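Local coordinates for CYTH domain-containing protein (Pyrococcus horikoshii, PDB 2DC4) that is of unknown function but belongs to the CYTH family, whose members typically act on triphosphate-containing substrates inside a closed beta barrel, at residues 122-127 / 145-150; 3-8 / 152-157; 19-24 / 105-110. One frame throughout, in Å; residues are numbered along the deposited sequence.

Interaction 1. Residues 122-127 / 145-150; sequences DFLDIE and RRLGLK
Leu-124 brings its CD2 methyl up against the CD1 methyls of both Leu-149 (4.0 Å) and Leu-147. Beside it on the strand, Ile-126 reaches the same two leucines with CD1, which lies 4.2 Å from Leu-147 CD1 and 4.4 Å from Leu-149 CD1. Within the strand, Leu-124 CD2 and Ile-126 CD1 are 4.0 Å apart, so four methyl groups form one compact cluster in which each touches the other three. The torsions explain the choice of atoms. In Leu-147 and Leu-149 the CD1 methyl is anti to CA (chi2 170° and 168°), which makes it the farther-reaching branch of each. Leu-124 and Leu-147 cross at about a right angle. No hydrogen bond joins the segments, and the backbones stay well apart: CA of Leu-124 and CA of Leu-149 are 10.3 Å from each other, a gap spanned by side chains alone.

Gly-148, between the two leucines, turns the chain out of the helix. Its positive phi of 80° ends the helix in a Schellman motif, with Gly-148 N bonded to Arg-145 O at 2.9 Å; a side chain there would run into the preceding carbonyl oxygen. Ile-18 and Val-9 also touch Leu-124, and Phe-112 touches Leu-147, extending the apolar layer. Asp-125 and Glu-127 belong to the other face of the strand, where Asp-125 bonds to Tyr-159 and Glu-127 lies close to Glu-113. This division, leucine and isoleucine under a helix end outside and acidic groups inside, is characteristic of the wall of a CYTH tunnel barrel.

Interaction 2. Residues 3-8 / 152-157; sequences IEVKFR and EDVEPK
Phe-7 and Val-154 form a single backbone bridge, flanked by two hydrogen bonds. Glu-155 N donates to Lys-6 O at 2.9 Å from above the carbonyl plane, whereas Arg-8 N approaches Asp-153 O, also at 2.9 Å, nearly in line with the C=O bond (166°). A water adds a third link, accepting from Lys-6 N (2.9 Å) and donating to Glu-155 O (3.0 Å).

Lys-6, bent at chi3 (-60°), runs past Glu-155 O and places NZ 2.9 Å from Lys-157 O, in the carbonyl plane and on a lone pair. This lysine ends the Glu-2, Glu-4, Lys-6 pattern of the first strand, the ExExK signature of the CYTH fold; it also makes a cation-pi contact with Tyr-159. Arg-8 NH1 forms a salt bridge with Glu-155 OE1, with guanidinium and carboxylate planes 83° apart, although the modelled 2.4 Å between NH1 and OE1 is improbably short and its detail doubtful. The other oxygen of this carboxylate, Glu-155 OE2, accepts from Lys-157 N through its anti lone pair, which helps to fix its rotation.

Apolar packing lies on the Val-5 and Phe-7 side of the strand. Val-154 CG2 sits 3.7 Å from Phe-7 CE2 and 3.9 Å from Val-5 CG1. Asp-153 CB comes to the edge of the phenyl ring, in its plane, while Asp-153 OD1 accepts from Lys-150 N; Trp-141 meets the same ring edge-to-face.

Interaction 3. Residues 19-24 / 105-110; sequences EGLGAK and YKLNNV
Around the Tyr-105 ring, Ala-23 O lies at the edge near the ring plane, while Glu-19 CG and the carbonyl carbon of Lys-24 come in at a slant. Glu-19 CG is 3.8 Å from Tyr-105 CE1, and the chain, extended beyond CG, carries OE2 to 2.9 Å from Tyr-105 OH, with carboxylate and ring planes 28° apart. The same OE2 makes a salt bridge with Lys-15. Phe-25, Ile-18 and Phe-112 also pack on the tyrosine.

Lys-24 and Lys-106 form an antiparallel hydrogen-bonded pair, the register point at which strand 24-36 begins beside strand 94-107. Lys-24 N donates to Lys-106 O at 2.8 Å (169° at the hydrogen), and Lys-106 N returns a bond to Lys-24 O, also 2.8 Å. Tyr-105 CA adds a CA-H...O contact of 3.1 Å to Lys-24 O.

Beyond the pair, Leu-107 swings its CG opposite its own backbone nitrogen (chi1 -170°), which carries CD2 to 3.6 Å from Leu-21 CD2; the two leucines cross at about a right angle. Ala-23 CB fills in 3.9 Å from Tyr-105 CB. Gly-22, in a Schellman motif, ends helix 11-21 and leads into the strand, and a type II' turn from Leu-107 to Val-110 starts the next one.

Replacing Tyr-105 with an alanine would probably open a gap beside Glu-19 CG and leave Phe-25 without its ring partner.

The chemistry is thus divided: backbone bonds fix the strand register, and carbon-to-carbon packing of Leu-21 on Leu-107 and of Ala-23 on Tyr-105 holds the helix end against the strand.

Segment 3-8, on strand 2-8, opens interaction 2, which closes only at 152-157, joining that strand to the loop before helix 159-162. Within that span, interaction 3 runs from 19-24 to 105-110 and ties the end of helix 11-21 and the start of strand 24-36 to strand 94-107. Interaction 1 then joins strand 121-128 to the end of helix 133-146, all on one barrel. Interactions 3 and 1 therefore follow in series inside interaction 2, and none cross. Interactions 1 and 2 meet on neighbouring strands, where Leu-124 O and Phe-7 N are 2.8 Å apart, probably hydrogen-bonded. Interactions 1 and 3 touch through Leu-147 with Leu-21; interactions 2 and 3 do not touch.

Interaction 1. Residues 122-127 / 145-150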
loop_
_atom_site.group_PDB
_atom_site.type_symbol
_atom_site.label_atom_id
_atom_site.label_comp_id
_atom_site.label_asym_id
_atom_site.label_seq_id
_atom_site.Cartn_x
_atom_site.Cartn_y
_atom_site.Cartn_z
ATOM N N ASP A 122 17.197 23.704 6.585
ATOM C CA ASP A 122 16.051 23.774 7.488
ATOM C C ASP A 122 14.892 24.549 6.876
ATOM O O ASP A 122 15.066 25.644 6.341
ATOM C CB ASP A 122 16.470 24.399 8.819
ATOM C CG ASP A 122 17.595 23.628 9.490
ATOM O OD1 ASP A 122 17.523 22.384 9.519
ATOM O OD2 ASP A 122 18.546 24.263 9.992
ATOM N N PHE A 123 13.698 23.972 6.966
ATOM C CA PHE A 123 12.516 24.593 6.391
ATOM C C PHE A 123 11.337 24.488 7.333
ATOM O O PHE A 123 11.271 23.584 8.167
ATOM C CB PHE A 123 12.138 23.908 5.073
ATOM C CG PHE A 123 13.237 23.909 4.048
ATOM C CD1 PHE A 123 14.268 22.979 4.110
ATOM C CD2 PHE A 123 13.244 24.854 3.030
ATOM C CE1 PHE A 123 15.294 22.995 3.168
ATOM C CE2 PHE A 123 14.262 24.879 2.087
ATOM C CZ PHE A 123 15.287 23.952 2.153
ATOM N N LEU A 124 10.410 25.426 7.195
ATOM C CA LEU A 124 9.201 25.413 8.005
ATOM C C LEU A 124 8.036 25.381 7.042
ATOM O O LEU A 124 7.936 26.227 6.156
ATOM C CB LEU A 124 9.076 26.673 8.872
ATOM C CG LEU A 124 7.685 26.832 9.516
ATOM C CD1 LEU A 124 7.497 25.781 10.602
ATOM C CD2 LEU A 124 7.522 28.232 10.103
ATOM N N ASP A 125 7.166 24.388 7.189
ATOM C CA ASP A 125 5.984 24.317 6.355
ATOM C C ASP A 125 4.838 24.761 7.252
ATOM O O ASP A 125 4.697 24.268 8.372
ATOM C CB ASP A 125 5.718 22.884 5.879
ATOM C CG ASP A 125 6.585 22.490 4.703
ATOM O OD1 ASP A 125 6.561 23.211 3.683
ATOM O OD2 ASP A 125 7.279 21.456 4.785
ATOM N N ILE A 126 4.050 25.719 6.784
ATOM C CA ILE A 126 2.899 26.170 7.551
ATOM C C ILE A 126 1.703 25.662 6.760
ATOM O O ILE A 126 1.486 26.053 5.609
ATOM C CB ILE A 126 2.834 27.708 7.676
ATOM C CG1 ILE A 126 4.117 28.235 8.328
ATOM C CG2 ILE A 126 1.611 28.102 8.515
ATOM C CD1 ILE A 126 4.101 29.749 8.580
ATOM N N GLU A 127 0.937 24.778 7.388
ATOM C CA GLU A 127 -0.208 24.134 6.757
ATOM C C GLU A 127 -1.522 24.538 7.430
ATOM O O GLU A 127 -1.601 24.714 8.639
ATOM C CB GLU A 127 -0.018 22.619 6.853
ATOM C CG GLU A 127 0.940 22.084 5.787
ATOM C CD GLU A 127 1.033 20.579 5.907
ATOM O OE1 GLU A 127 0.008 19.943 6.107
ATOM O OE2 GLU A 127 2.139 20.053 5.800
ATOM N N ARG A 145 3.653 36.147 9.186
ATOM C CA ARG A 145 4.086 37.484 9.587
ATOM C C ARG A 145 4.247 37.595 11.099
ATOM O O ARG A 145 5.104 38.333 11.600
ATOM C CB ARG A 145 3.092 38.532 9.074
ATOM C CG ARG A 145 2.956 38.538 7.549
ATOM C CD ARG A 145 2.350 39.840 7.032
ATOM N NE ARG A 145 0.985 40.070 7.501
ATOM C CZ ARG A 145 -0.107 39.553 6.946
ATOM N NH1 ARG A 145 -0.015 38.767 5.881
ATOM N NH2 ARG A 145 -1.298 39.818 7.462
ATOM N N ARG A 146 3.426 36.862 11.838
ATOM C CA ARG A 146 3.541 36.903 13.283
ATOM C C ARG A 146 4.854 36.244 13.700
ATOM O O ARG A 146 5.380 36.513 14.780
ATOM C CB ARG A 146 2.355 36.198 13.936
ATOM C CG ARG A 146 2.361 36.335 15.439
ATOM C CD ARG A 146 0.979 36.144 15.995
ATOM N NE ARG A 146 0.969 36.228 17.450
ATOM C CZ ARG A 146 -0.130 36.090 18.179
ATOM N NH1 ARG A 146 -1.287 35.868 17.571
ATOM N NH2 ARG A 146 -0.077 36.171 19.503
ATOM N N LEU A 147 5.380 35.383 12.834
ATOM C CA LEU A 147 6.643 34.708 13.098
ATOM C C LEU A 147 7.806 35.494 12.492
ATOM O O LEU A 147 8.951 35.060 12.555
ATOM C CB LEU A 147 6.630 33.287 12.518
ATOM C CG LEU A 147 5.649 32.301 13.169
ATOM C CD1 LEU A 147 5.585 31.032 12.326
ATOM C CD2 LEU A 147 6.093 31.971 14.592
ATOM N N GLY A 148 7.503 36.643 11.896
ATOM C CA GLY A 148 8.552 37.459 11.308
ATOM C C GLY A 148 9.030 37.000 9.943
ATOM O O GLY A 148 10.099 37.404 9.484
ATOM N N LEU A 149 8.247 36.153 9.287
ATOM C CA LEU A 149 8.614 35.667 7.968
ATOM C C LEU A 149 8.023 36.592 6.910
ATOM O O LEU A 149 7.009 37.248 7.151
ATOM C CB LEU A 149 8.090 34.243 7.784
ATOM C CG LEU A 149 8.709 33.249 8.774
ATOM C CD1 LEU A 149 7.951 31.935 8.749
ATOM C CD2 LEU A 149 10.175 33.028 8.414
ATOM N N LYS A 150 8.660 36.631 5.742
ATOM C CA LYS A 150 8.223 37.471 4.630
ATOM C C LYS A 150 8.194 36.665 3.333
ATOM O O LYS A 150 8.623 35.516 3.296
ATOM C CB LYS A 150 9.177 38.661 4.464
ATOM C CG LYS A 150 9.258 39.571 5.674
ATOM C CD LYS A 150 10.202 40.741 5.430
ATOM C CE LYS A 150 11.637 40.273 5.249
ATOM N NZ LYS A 150 12.572 41.421 5.094
#

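Interaction 2. Residues 3-8 / 152-157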
loop_
_atom_site.group_PDB
_atom_site.type_symbol
_atom_site.label_atom_id
_atom_site.label_comp_id
_atom_site.label_asym_id
_atom_site.label_seq_id
_atom_site.Cartn_x
_atom_site.Cartn_y
_atom_site.Cartn_z
ATOM N N ILE A 3 -3.233 22.801 1.692
ATOM C CA ILE A 3 -2.778 24.175 1.504
ATOM C C ILE A 3 -1.591 24.416 2.427
ATOM O O ILE A 3 -1.689 24.249 3.645
ATOM C CB ILE A 3 -3.891 25.193 1.830
ATOM C CG1 ILE A 3 -5.072 24.996 0.874
ATOM C CG2 ILE A 3 -3.352 26.613 1.707
ATOM C CD1 ILE A 3 -4.728 25.204 -0.600
ATOM N N GLU A 4 -0.464 24.807 1.847
ATOM C CA GLU A 4 0.719 25.037 2.653
ATOM C C GLU A 4 1.766 25.903 1.973
ATOM O O GLU A 4 1.884 25.915 0.750
ATOM C CB GLU A 4 1.344 23.698 3.032
ATOM C CG GLU A 4 1.565 22.767 1.854
ATOM C CD GLU A 4 2.317 21.509 2.240
ATOM O OE1 GLU A 4 1.949 20.887 3.258
ATOM O OE2 GLU A 4 3.268 21.138 1.521
ATOM N N VAL A 5 2.514 26.640 2.786
ATOM C CA VAL A 5 3.585 27.487 2.289
ATOM C C VAL A 5 4.848 27.065 3.029
ATOM O O VAL A 5 4.831 26.867 4.245
ATOM C CB VAL A 5 3.307 28.975 2.560
ATOM C CG1 VAL A 5 4.423 29.827 1.975
ATOM C CG2 VAL A 5 1.969 29.362 1.942
ATOM N N LYS A 6 5.936 26.925 2.284
ATOM C CA LYS A 6 7.215 26.502 2.839
ATOM C C LYS A 6 8.157 27.695 2.942
ATOM O O LYS A 6 8.197 28.534 2.042
ATOM C CB LYS A 6 7.841 25.436 1.934
ATOM C CG LYS A 6 9.143 24.840 2.461
ATOM C CD LYS A 6 9.769 23.881 1.447
ATOM C CE LYS A 6 8.837 22.730 1.112
ATOM N NZ LYS A 6 9.449 21.809 0.111
ATOM N N PHE A 7 8.913 27.757 4.033
ATOM C CA PHE A 7 9.865 28.843 4.257
ATOM C C PHE A 7 11.251 28.320 4.612
ATOM O O PHE A 7 11.390 27.337 5.342
ATOM C CB PHE A 7 9.401 29.755 5.402
ATOM C CG PHE A 7 8.050 30.374 5.185
ATOM C CD1 PHE A 7 6.888 29.663 5.470
ATOM C CD2 PHE A 7 7.939 31.675 4.707
ATOM C CE1 PHE A 7 5.633 30.239 5.285
ATOM C CE2 PHE A 7 6.687 32.262 4.520
ATOM C CZ PHE A 7 5.531 31.543 4.809
ATOM N N ARG A 8 12.282 28.987 4.099
ATOM C CA ARG A 8 13.653 28.605 4.421
ATOM C C ARG A 8 13.876 29.358 5.727
ATOM O O ARG A 8 13.654 30.570 5.795
ATOM C CB ARG A 8 14.610 29.092 3.328
ATOM C CG ARG A 8 15.771 28.160 3.046
ATOM C CD ARG A 8 16.296 28.379 1.629
ATOM N NE ARG A 8 16.963 27.187 1.120
ATOM C CZ ARG A 8 16.886 26.774 -0.138
ATOM N NH1 ARG A 8 16.175 27.457 -1.017
ATOM N NH2 ARG A 8 17.502 25.667 -0.516
ATOM N N GLU A 152 10.041 36.909 0.764
ATOM C CA GLU A 152 11.375 36.540 0.290
ATOM C C GLU A 152 11.884 35.266 0.952
ATOM O O GLU A 152 12.852 34.664 0.483
ATOM C CB GLU A 152 12.388 37.674 0.538
ATOM C CG GLU A 152 12.549 38.084 1.993
ATOM C CD GLU A 152 13.656 39.115 2.207
ATOM O OE1 GLU A 152 13.858 39.981 1.326
ATOM O OE2 GLU A 152 14.315 39.068 3.269
ATOM N N ASP A 153 11.229 34.858 2.037
ATOM C CA ASP A 153 11.628 33.661 2.775
ATOM C C ASP A 153 11.016 32.391 2.207
ATOM O O ASP A 153 11.409 31.283 2.582
ATOM C CB ASP A 153 11.201 33.780 4.242
ATOM C CG ASP A 153 11.876 34.932 4.958
ATOM O OD1 ASP A 153 11.182 35.663 5.692
ATOM O OD2 ASP A 153 13.104 35.096 4.795
ATOM N N VAL A 154 10.053 32.549 1.313
ATOM C CA VAL A 154 9.371 31.395 0.734
ATOM C C VAL A 154 10.255 30.542 -0.168
ATOM O O VAL A 154 11.096 31.060 -0.909
ATOM C CB VAL A 154 8.122 31.840 -0.060
ATOM C CG1 VAL A 154 7.488 30.645 -0.767
ATOM C CG2 VAL A 154 7.114 32.486 0.878
ATOM N N GLU A 155 10.067 29.226 -0.078
ATOM C CA GLU A 155 10.792 28.271 -0.909
ATOM C C GLU A 155 9.737 27.463 -1.662
ATOM O O GLU A 155 9.036 26.638 -1.076
ATOM C CB GLU A 155 11.652 27.335 -0.056
ATOM C CG GLU A 155 12.359 26.261 -0.879
ATOM C CD GLU A 155 13.040 26.832 -2.116
ATOM O OE1 GLU A 155 13.975 27.641 -1.964
ATOM O OE2 GLU A 155 12.636 26.483 -3.242
ATOM N N PRO A 156 9.606 27.698 -2.975
ATOM C CA PRO A 156 8.623 26.994 -3.804
ATOM C C PRO A 156 8.960 25.533 -4.104
ATOM O O PRO A 156 8.068 24.692 -4.215
ATOM C CB PRO A 156 8.584 27.827 -5.089
ATOM C CG PRO A 156 9.229 29.140 -4.713
ATOM C CD PRO A 156 10.303 28.724 -3.762
ATOM N N LYS A 157 10.247 25.233 -4.234
ATOM C CA LYS A 157 10.672 23.879 -4.564
ATOM C C LYS A 157 10.252 22.799 -3.574
ATOM O O LYS A 157 10.176 23.030 -2.368
ATOM C CB LYS A 157 12.190 23.834 -4.737
ATOM C CG LYS A 157 12.709 24.608 -5.943
ATOM C CD LYS A 157 14.218 24.440 -6.084
ATOM C CE LYS A 157 14.730 25.062 -7.372
ATOM N NZ LYS A 157 16.194 24.834 -7.551
HETATM O O HOH W 1 6.163 27.163 -0.597
#

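Interaction 3. Residues 19-24 / 105-110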
loop_
_atom_site.group_PDB
_atom_site.type_symbol
_atom_site.label_atom_id
_atom_site.label_comp_id
_atom_site.label_asym_id
_atom_site.label_seq_id
_atom_site.Cartn_x
_atom_site.Cartn_y
_atom_site.Cartn_z
ATOM N N GLU A 19 7.228 28.450 19.567
ATOM C CA GLU A 19 6.924 28.138 20.957
ATOM C C GLU A 19 6.448 29.386 21.691
ATOM O O GLU A 19 5.538 29.318 22.514
ATOM C CB GLU A 19 8.158 27.550 21.643
ATOM C CG GLU A 19 8.367 26.077 21.324
ATOM C CD GLU A 19 9.678 25.533 21.840
ATOM O OE1 GLU A 19 10.059 25.864 22.983
ATOM O OE2 GLU A 19 10.323 24.756 21.106
ATOM N N GLY A 20 7.062 30.525 21.381
ATOM C CA GLY A 20 6.669 31.771 22.012
ATOM C C GLY A 20 5.262 32.158 21.597
ATOM O O GLY A 20 4.598 32.957 22.260
ATOM N N LEU A 21 4.805 31.582 20.492
ATOM C CA LEU A 21 3.474 31.849 19.969
ATOM C C LEU A 21 2.445 31.074 20.792
ATOM O O LEU A 21 1.271 31.436 20.842
ATOM C CB LEU A 21 3.405 31.410 18.503
ATOM C CG LEU A 21 2.126 31.658 17.704
ATOM C CD1 LEU A 21 1.755 33.127 17.820
ATOM C CD2 LEU A 21 2.316 31.269 16.252
ATOM N N GLY A 22 2.898 30.003 21.435
ATOM C CA GLY A 22 2.003 29.190 22.237
ATOM C C GLY A 22 1.513 27.958 21.501
ATOM O O GLY A 22 0.560 27.307 21.930
ATOM N N ALA A 23 2.153 27.640 20.380
ATOM C CA ALA A 23 1.772 26.464 19.606
ATOM C C ALA A 23 2.028 25.230 20.469
ATOM O O ALA A 23 2.945 25.219 21.289
ATOM C CB ALA A 23 2.588 26.394 18.318
ATOM N N LYS A 24 1.211 24.200 20.281
ATOM C CA LYS A 24 1.327 22.959 21.047
ATOM C C LYS A 24 2.253 21.948 20.374
ATOM O O LYS A 24 2.029 21.557 19.230
ATOM C CB LYS A 24 -0.069 22.356 21.230
ATOM C CG LYS A 24 -0.110 20.976 21.854
ATOM C CD LYS A 24 -1.549 20.595 22.202
ATOM C CE LYS A 24 -2.487 20.618 20.991
ATOM N NZ LYS A 24 -2.498 19.331 20.230
ATOM N N TYR A 105 4.128 21.088 15.490
ATOM C CA TYR A 105 3.437 21.931 16.472
ATOM C C TYR A 105 2.051 22.226 15.911
ATOM O O TYR A 105 1.873 22.285 14.700
ATOM C CB TYR A 105 4.169 23.258 16.675
ATOM C CG TYR A 105 5.523 23.136 17.311
ATOM C CD1 TYR A 105 5.688 23.300 18.686
ATOM C CD2 TYR A 105 6.654 22.882 16.534
ATOM C CE1 TYR A 105 6.958 23.222 19.275
ATOM C CE2 TYR A 105 7.912 22.802 17.103
ATOM C CZ TYR A 105 8.064 22.976 18.470
ATOM O OH TYR A 105 9.323 22.936 19.015
ATOM N N LYS A 106 1.070 22.418 16.788
ATOM C CA LYS A 106 -0.290 22.694 16.343
ATOM C C LYS A 106 -0.851 23.938 17.022
ATOM O O LYS A 106 -0.603 24.186 18.202
ATOM C CB LYS A 106 -1.199 21.493 16.639
ATOM C CG LYS A 106 -0.761 20.207 15.954
ATOM C CD LYS A 106 -1.590 19.913 14.715
ATOM C CE LYS A 106 -2.987 19.432 15.096
ATOM N NZ LYS A 106 -3.828 19.140 13.902
ATOM N N LEU A 107 -1.600 24.718 16.254
ATOM C CA LEU A 107 -2.229 25.938 16.747
ATOM C C LEU A 107 -3.544 26.091 15.985
ATOM O O LEU A 107 -3.566 26.530 14.836
ATOM C CB LEU A 107 -1.318 27.142 16.491
ATOM C CG LEU A 107 -1.723 28.452 17.169
ATOM C CD1 LEU A 107 -1.706 28.270 18.677
ATOM C CD2 LEU A 107 -0.758 29.553 16.758
ATOM N N ASN A 108 -4.640 25.712 16.631
ATOM C CA ASN A 108 -5.949 25.780 15.998
ATOM C C ASN A 108 -5.945 24.944 14.718
ATOM O O ASN A 108 -5.578 23.769 14.739
ATOM C CB ASN A 108 -6.314 27.233 15.690
ATOM C CG ASN A 108 -6.309 28.105 16.929
ATOM O OD1 ASN A 108 -6.909 27.757 17.947
ATOM N ND2 ASN A 108 -5.633 29.249 16.852
ATOM N N ASN A 109 -6.340 25.549 13.604
ATOM C CA ASN A 109 -6.394 24.841 12.332
ATOM C C ASN A 109 -5.082 24.932 11.557
ATOM O O ASN A 109 -5.018 24.585 10.381
ATOM C CB ASN A 109 -7.536 25.396 11.485
ATOM C CG ASN A 109 -7.353 26.858 11.150
ATOM O OD1 ASN A 109 -6.843 27.640 11.960
ATOM N ND2 ASN A 109 -7.779 27.244 9.957
ATOM N N VAL A 110 -4.040 25.401 12.230
ATOM C CA VAL A 110 -2.727 25.527 11.602
ATOM C C VAL A 110 -1.751 24.505 12.162
ATOM O O VAL A 110 -1.725 24.249 13.365
ATOM C CB VAL A 110 -2.136 26.941 11.822
ATOM C CG1 VAL A 110 -0.668 26.983 11.384
ATOM C CG2 VAL A 110 -2.943 27.960 11.032
#